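Local coordinates for protein SmhB (PDB 6ZZ5) that serves as the B component, here in its soluble form, of the tripartite alpha-pore-forming toxin Smh of Serratia marcescens, and probably helps the complex form pores in target membranes, at residues 16-19 / 20-24; 328-331 / 332-336. All blocks are in the same frame, centred on the assembly; numbering follows the deposited sequence.

Interaction 1. Residues 16-19 / 20-24; sequences SSQA and LHIQT
L20 approaches S16 one helical turn back: its amide is shared by two weak bonds, to S16 O and S17 O, both 3.3 Å, and L20 CG rests 3.6 Å from S16 O. The amide of H21 is held no more firmly, its bond to S17 O being weak as well, while H21 CB lies against Q18 O. At I22 the helix tightens. I22 N meets Q18 O at 3.0 Å with an N-H...O angle of 169°, nearly straight. The two side chains meet at a slant: Q18 leaves its backbone with CG anti to N (chi1 -162°) and bends at chi2, which carries the amide forward along the helix to the side of I22, with Q18 NE2 3.7 Å from I22 CB. The methyl I22 CG2 also sits 3.4 Å from A19 O. Q23 N donates to A19 O at 2.9 Å. T24 OG1 (3.0 Å) and T24 N both grip L20 O, from opposite faces of its carbonyl plane. The i to i+4 bonding is that of an alpha-helix; largely buried among helices 44-92, 156-184 and 252-300 and strand 216-221, it lies mid-fold, consistent with the helical bundle of HBL-family toxins.

Interaction 2. Residues 328-331 / 332-336; sequences TKII and KQQMA
I331 and M335, one turn apart, make the apolar side-chain contact of this stretch: I331 CG2 lies 3.7 Å from M335 SD, and the two side chains lie alongside each other, heading in one direction. In I331 the CG2 branch is anti to the backbone N and CG1 anti to the carbonyl carbon (chi1 -69°), which turns the CG2 methyl along the helix toward the thioether. M335 CG approaches I331 O to 3.2 Å and so rests against the same carbonyl oxygen that accepts its amide hydrogen bond.

Four i to i+4 backbone hydrogen bonds join 328-331 to 332-336. The shortest is Q334 N to I330 O at 2.8 Å, with an N-H...O angle of 166°; M335 N to I331 O follows at 2.9 Å. K332 N reaches T328 O at 3.0 Å, and Q333 N reaches K329 O at 3.2 Å.

Aliphatic stems pack over the same oxygens. K332 CG comes within 3.3 Å of T328 O, and the lysine chain then bends at chi3 and chi4 on its way to a hydrogen bond between its ammonium and T77 on helix 44-92. T328 OG1 hydrogen-bonds to L325 O and to Q80 NE2 of that same helix. Q334 CG likewise approaches I330 O to 3.3 Å.

The inner side of the stretch is buried, with I331 set against M12 and N13 of helix 4-30, while K329 and Q333 are exposed. These features are those of a short amphipathic alpha-helix, 321-336, laid against the main helical bundle of the toxin.

Overall arrangement
From the N terminus, the chain first forms interaction 1 within helix 4-30 and much later interaction 2 within helix 321-336. Each joins consecutive residues along one helix, so neither closes a loop, and the two follow in series without nesting or crossing. Their centres lie 13 Å apart, yet the helices touch: S16 OG is 3.4 Å from I331 CG2, and L20 CD2 is 4.1 Å from M335 CG. M335 CE also approaches A19 CB. Through this packing the late helix 321-336 is joined to the N-terminal helix. Helix 44-92 borders both contacts, meeting A19 and I22 in interaction 1 and T328 and K332 in interaction 2.

Interaction 1. Residues 16-19 / 20-24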
ATOM      1  N   SER A  16       2.500  -6.447   2.526  1.00 14.79           N
ATOM      2  CA  SER A  16       1.157  -6.534   3.146  1.00 17.91           C
ATOM      3  C   SER A  16       0.740  -5.211   3.820  1.00 18.55           C
ATOM      4  O   SER A  16      -0.405  -4.762   3.642  1.00 17.09           O
ATOM      5  CB  SER A  16       1.123  -7.698   4.090  1.00 16.84           C
ATOM      6  OG  SER A  16       1.300  -8.867   3.294  1.00 23.04           O
ATOM      7  N   SER A  17       1.632  -4.601   4.568  1.00 16.37           N
ATOM      8  CA  SER A  17       1.351  -3.343   5.301  1.00 17.29           C
ATOM      9  C   SER A  17       1.187  -2.219   4.266  1.00 20.21           C
ATOM     10  O   SER A  17       0.185  -1.499   4.332  1.00 18.24           O
ATOM     11  CB  SER A  17       2.437  -3.038   6.307  1.00 16.37           C
ATOM     12  OG  SER A  17       3.691  -3.051   5.706  1.00 23.82           O
ATOM     13  N   GLN A  18       2.067  -2.175   3.272  1.00 19.80           N
ATOM     14  CA  GLN A  18       1.969  -1.134   2.212  1.00 17.87           C
ATOM     15  C   GLN A  18       0.678  -1.304   1.419  1.00 17.78           C
ATOM     16  O   GLN A  18       0.053  -0.281   1.082  1.00 16.65           O
ATOM     17  CB  GLN A  18       3.191  -1.125   1.301  1.00 16.94           C
ATOM     18  CG  GLN A  18       3.311   0.167   0.506  1.00 17.46           C
ATOM     19  CD  GLN A  18       2.438   0.154  -0.723  1.00 16.89           C
ATOM     20  OE1 GLN A  18       2.170  -0.894  -1.321  1.00 16.69           O
ATOM     21  NE2 GLN A  18       2.015   1.345  -1.142  1.00 13.64           N
ATOM     22  N   ALA A  19       0.283  -2.539   1.117  1.00 16.50           N
ATOM     23  CA  ALA A  19      -0.912  -2.834   0.327  1.00 15.88           C
ATOM     24  C   ALA A  19      -2.154  -2.241   1.020  1.00 17.94           C
ATOM     25  O   ALA A  19      -3.034  -1.747   0.320  1.00 14.73           O
ATOM     26  CB  ALA A  19      -1.032  -4.302   0.052  1.00 17.36           C
ATOM     27  N   LEU A  20      -2.250  -2.327   2.324  1.00 15.52           N
ATOM     28  CA  LEU A  20      -3.388  -1.728   3.072  1.00 16.09           C
ATOM     29  C   LEU A  20      -3.401  -0.212   2.961  1.00 15.40           C
ATOM     30  O   LEU A  20      -4.482   0.394   2.832  1.00 14.92           O
ATOM     31  CB  LEU A  20      -3.294  -2.143   4.528  1.00 17.10           C
ATOM     32  CG  LEU A  20      -3.576  -3.631   4.777  1.00 19.05           C
ATOM     33  CD1 LEU A  20      -3.541  -3.907   6.234  1.00 23.20           C
ATOM     34  CD2 LEU A  20      -4.914  -4.054   4.205  1.00 23.81           C
ATOM     35  N   HIS A  21      -2.238   0.385   2.921  1.00 13.77           N
ATOM     36  CA  HIS A  21      -2.111   1.860   2.796  1.00 16.60           C
ATOM     37  C   HIS A  21      -2.584   2.283   1.399  1.00 16.38           C
ATOM     38  O   HIS A  21      -3.460   3.171   1.268  1.00 14.78           O
ATOM     39  CB  HIS A  21      -0.645   2.233   3.085  1.00 16.31           C
ATOM     40  CG  HIS A  21      -0.362   3.694   3.145  1.00 17.23           C
ATOM     41  ND1 HIS A  21       0.903   4.205   3.495  1.00 19.86           N
ATOM     42  CD2 HIS A  21      -1.189   4.755   2.964  1.00 18.57           C
ATOM     43  CE1 HIS A  21       0.828   5.531   3.455  1.00 18.77           C
ATOM     44  NE2 HIS A  21      -0.449   5.887   3.122  1.00 18.06           N
ATOM     45  N   ILE A  22      -2.020   1.693   0.329  1.00 16.21           N
ATOM     46  CA  ILE A  22      -2.463   2.034  -1.049  1.00 15.39           C
ATOM     47  C   ILE A  22      -3.944   1.664  -1.236  1.00 14.49           C
ATOM     48  O   ILE A  22      -4.676   2.453  -1.861  1.00 14.70           O
ATOM     49  CB  ILE A  22      -1.525   1.474  -2.151  1.00 17.59           C
ATOM     50  CG1 ILE A  22      -2.009   1.933  -3.535  1.00 17.56           C
ATOM     51  CG2 ILE A  22      -1.356  -0.040  -2.111  1.00 14.65           C
ATOM     52  CD1 ILE A  22      -1.001   1.694  -4.651  1.00 19.24           C
ATOM     53  N   GLN A  23      -4.441   0.576  -0.640  1.00 16.05           N
ATOM     54  CA  GLN A  23      -5.882   0.238  -0.778  1.00 14.77           C
ATOM     55  C   GLN A  23      -6.761   1.395  -0.223  1.00 17.61           C
ATOM     56  O   GLN A  23      -7.696   1.879  -0.921  1.00 16.83           O
ATOM     57  CB  GLN A  23      -6.212  -1.038  -0.002  1.00 16.76           C
ATOM     58  CG  GLN A  23      -7.678  -1.342   0.012  1.00 19.11           C
ATOM     59  CD  GLN A  23      -7.931  -2.654   0.715  1.00 22.30           C
ATOM     60  OE1 GLN A  23      -7.662  -2.778   1.884  1.00 22.68           O
ATOM     61  NE2 GLN A  23      -8.502  -3.601   0.019  1.00 32.92           N
ATOM     62  N   THR A  24      -6.451   1.872   0.969  1.00 16.91           N
ATOM     63  CA  THR A  24      -7.201   3.002   1.583  1.00 16.49           C
ATOM     64  C   THR A  24      -7.074   4.250   0.705  1.00 18.10           C
ATOM     65  O   THR A  24      -8.074   4.944   0.505  1.00 18.59           O
ATOM     66  CB  THR A  24      -6.698   3.296   2.994  1.00 19.17           C
ATOM     67  OG1 THR A  24      -6.823   2.073   3.722  1.00 22.62           O
ATOM     68  CG2 THR A  24      -7.506   4.367   3.684  1.00 21.31           C
TER

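Interaction 2. Residues 328-331 / 332-336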
ATOM      1  N   THR A 328       1.592 -15.311   8.060  1.00 19.17           N
ATOM      2  CA  THR A 328       0.666 -15.484   6.918  1.00 18.07           C
ATOM      3  C   THR A 328      -0.770 -15.506   7.443  1.00 17.51           C
ATOM      4  O   THR A 328      -1.644 -14.951   6.756  1.00 21.85           O
ATOM      5  CB  THR A 328       0.933 -16.754   6.085  1.00 18.52           C
ATOM      6  OG1 THR A 328       0.742 -17.943   6.876  1.00 18.12           O
ATOM      7  CG2 THR A 328       2.335 -16.709   5.483  1.00 15.67           C
ATOM      8  N   LYS A 329      -1.021 -16.163   8.561  1.00 18.64           N
ATOM      9  CA  LYS A 329      -2.396 -16.360   9.099  1.00 17.68           C
ATOM     10  C   LYS A 329      -2.912 -14.999   9.620  1.00 19.16           C
ATOM     11  O   LYS A 329      -4.080 -14.630   9.331  1.00 21.00           O
ATOM     12  CB  LYS A 329      -2.431 -17.384  10.244  1.00 22.73           C
ATOM     13  CG  LYS A 329      -2.098 -18.835   9.850  1.00 31.01           C
ATOM     14  CD  LYS A 329      -2.054 -19.793  11.060  1.00 35.74           C
ATOM     15  CE  LYS A 329      -1.189 -21.033  10.882  1.00 37.52           C
ATOM     16  NZ  LYS A 329      -1.731 -21.847   9.782  1.00 46.09           N
ATOM     17  N   ILE A 330      -2.078 -14.288  10.339  1.00 18.71           N
ATOM     18  CA  ILE A 330      -2.458 -12.973  10.958  1.00 18.73           C
ATOM     19  C   ILE A 330      -2.675 -11.975   9.824  1.00 18.14           C
ATOM     20  O   ILE A 330      -3.703 -11.282   9.836  1.00 20.80           O
ATOM     21  CB  ILE A 330      -1.433 -12.497  11.977  1.00 20.50           C
ATOM     22  CG1 ILE A 330      -1.229 -13.531  13.092  1.00 23.48           C
ATOM     23  CG2 ILE A 330      -1.865 -11.143  12.556  1.00 21.86           C
ATOM     24  CD1 ILE A 330       0.028 -13.290  13.904  1.00 24.67           C
ATOM     25  N   ILE A 331      -1.784 -11.966   8.861  1.00 20.10           N
ATOM     26  CA  ILE A 331      -1.867 -11.019   7.725  1.00 22.48           C
ATOM     27  C   ILE A 331      -3.148 -11.274   6.958  1.00 22.03           C
ATOM     28  O   ILE A 331      -3.904 -10.296   6.693  1.00 18.71           O
ATOM     29  CB  ILE A 331      -0.604 -11.043   6.855  1.00 18.08           C
ATOM     30  CG1 ILE A 331       0.547 -10.447   7.651  1.00 16.55           C
ATOM     31  CG2 ILE A 331      -0.812 -10.313   5.557  1.00 17.57           C
ATOM     32  CD1 ILE A 331       1.862 -10.638   7.001  1.00 18.30           C
ATOM     33  N   LYS A 332      -3.450 -12.527   6.629  1.00 21.08           N
ATOM     34  CA  LYS A 332      -4.708 -12.764   5.874  1.00 23.31           C
ATOM     35  C   LYS A 332      -5.921 -12.226   6.653  1.00 19.88           C
ATOM     36  O   LYS A 332      -6.828 -11.614   6.019  1.00 19.46           O
ATOM     37  CB  LYS A 332      -4.787 -14.233   5.486  1.00 24.93           C
ATOM     38  CG  LYS A 332      -3.836 -14.567   4.334  1.00 30.69           C
ATOM     39  CD  LYS A 332      -3.628 -16.070   4.157  1.00 33.24           C
ATOM     40  CE  LYS A 332      -4.918 -16.756   3.824  1.00 34.59           C
ATOM     41  NZ  LYS A 332      -4.919 -17.149   2.415  1.00 39.36           N
ATOM     42  N   GLN A 333      -5.983 -12.480   7.950  1.00 17.85           N
ATOM     43  CA  GLN A 333      -7.100 -12.029   8.819  1.00 20.56           C
ATOM     44  C   GLN A 333      -7.152 -10.496   8.835  1.00 19.19           C
ATOM     45  O   GLN A 333      -8.229  -9.904   8.705  1.00 21.03           O
ATOM     46  CB  GLN A 333      -6.928 -12.540  10.255  1.00 22.95           C
ATOM     47  CG  GLN A 333      -7.221 -14.022  10.455  1.00 35.82           C
ATOM     48  CD  GLN A 333      -7.075 -14.364  11.923  1.00 36.52           C
ATOM     49  OE1 GLN A 333      -6.051 -14.084  12.544  1.00 51.64           O
ATOM     50  NE2 GLN A 333      -8.132 -14.885  12.507  1.00 41.47           N
ATOM     51  N   GLN A 334      -6.020  -9.849   9.021  1.00 19.63           N
ATOM     52  CA  GLN A 334      -5.970  -8.354   9.033  1.00 21.94           C
ATOM     53  C   GLN A 334      -6.434  -7.771   7.702  1.00 19.79           C
ATOM     54  O   GLN A 334      -7.136  -6.791   7.718  1.00 22.12           O
ATOM     55  CB  GLN A 334      -4.563  -7.843   9.280  1.00 22.15           C
ATOM     56  CG  GLN A 334      -4.134  -8.132  10.684  1.00 29.26           C
ATOM     57  CD  GLN A 334      -4.445  -7.089  11.724  1.00 28.02           C
ATOM     58  OE1 GLN A 334      -5.133  -6.081  11.493  1.00 31.01           O
ATOM     59  NE2 GLN A 334      -3.953  -7.403  12.917  1.00 28.06           N
ATOM     60  N   MET A 335      -6.004  -8.348   6.584  1.00 20.41           N
ATOM     61  CA  MET A 335      -6.322  -7.825   5.238  1.00 20.05           C
ATOM     62  C   MET A 335      -7.801  -8.023   4.952  1.00 25.32           C
ATOM     63  O   MET A 335      -8.382  -7.150   4.305  1.00 22.00           O
ATOM     64  CB  MET A 335      -5.417  -8.455   4.175  1.00 20.64           C
ATOM     65  CG  MET A 335      -3.982  -8.008   4.411  1.00 24.29           C
ATOM     66  SD  MET A 335      -2.841  -8.494   3.117  1.00 28.98           S
ATOM     67  CE  MET A 335      -3.232  -7.173   1.960  1.00 28.05           C
ATOM     68  N   ALA A 336      -8.417  -9.075   5.467  1.00 20.43           N
ATOM     69  CA  ALA A 336      -9.858  -9.308   5.279  1.00 21.69           C
ATOM     70  C   ALA A 336     -10.672  -8.486   6.290  1.00 26.07           C
ATOM     71  O   ALA A 336     -11.839  -8.317   6.087  1.00 28.22           O
ATOM     72  CB  ALA A 336     -10.164 -10.787   5.366  1.00 26.31           C
TER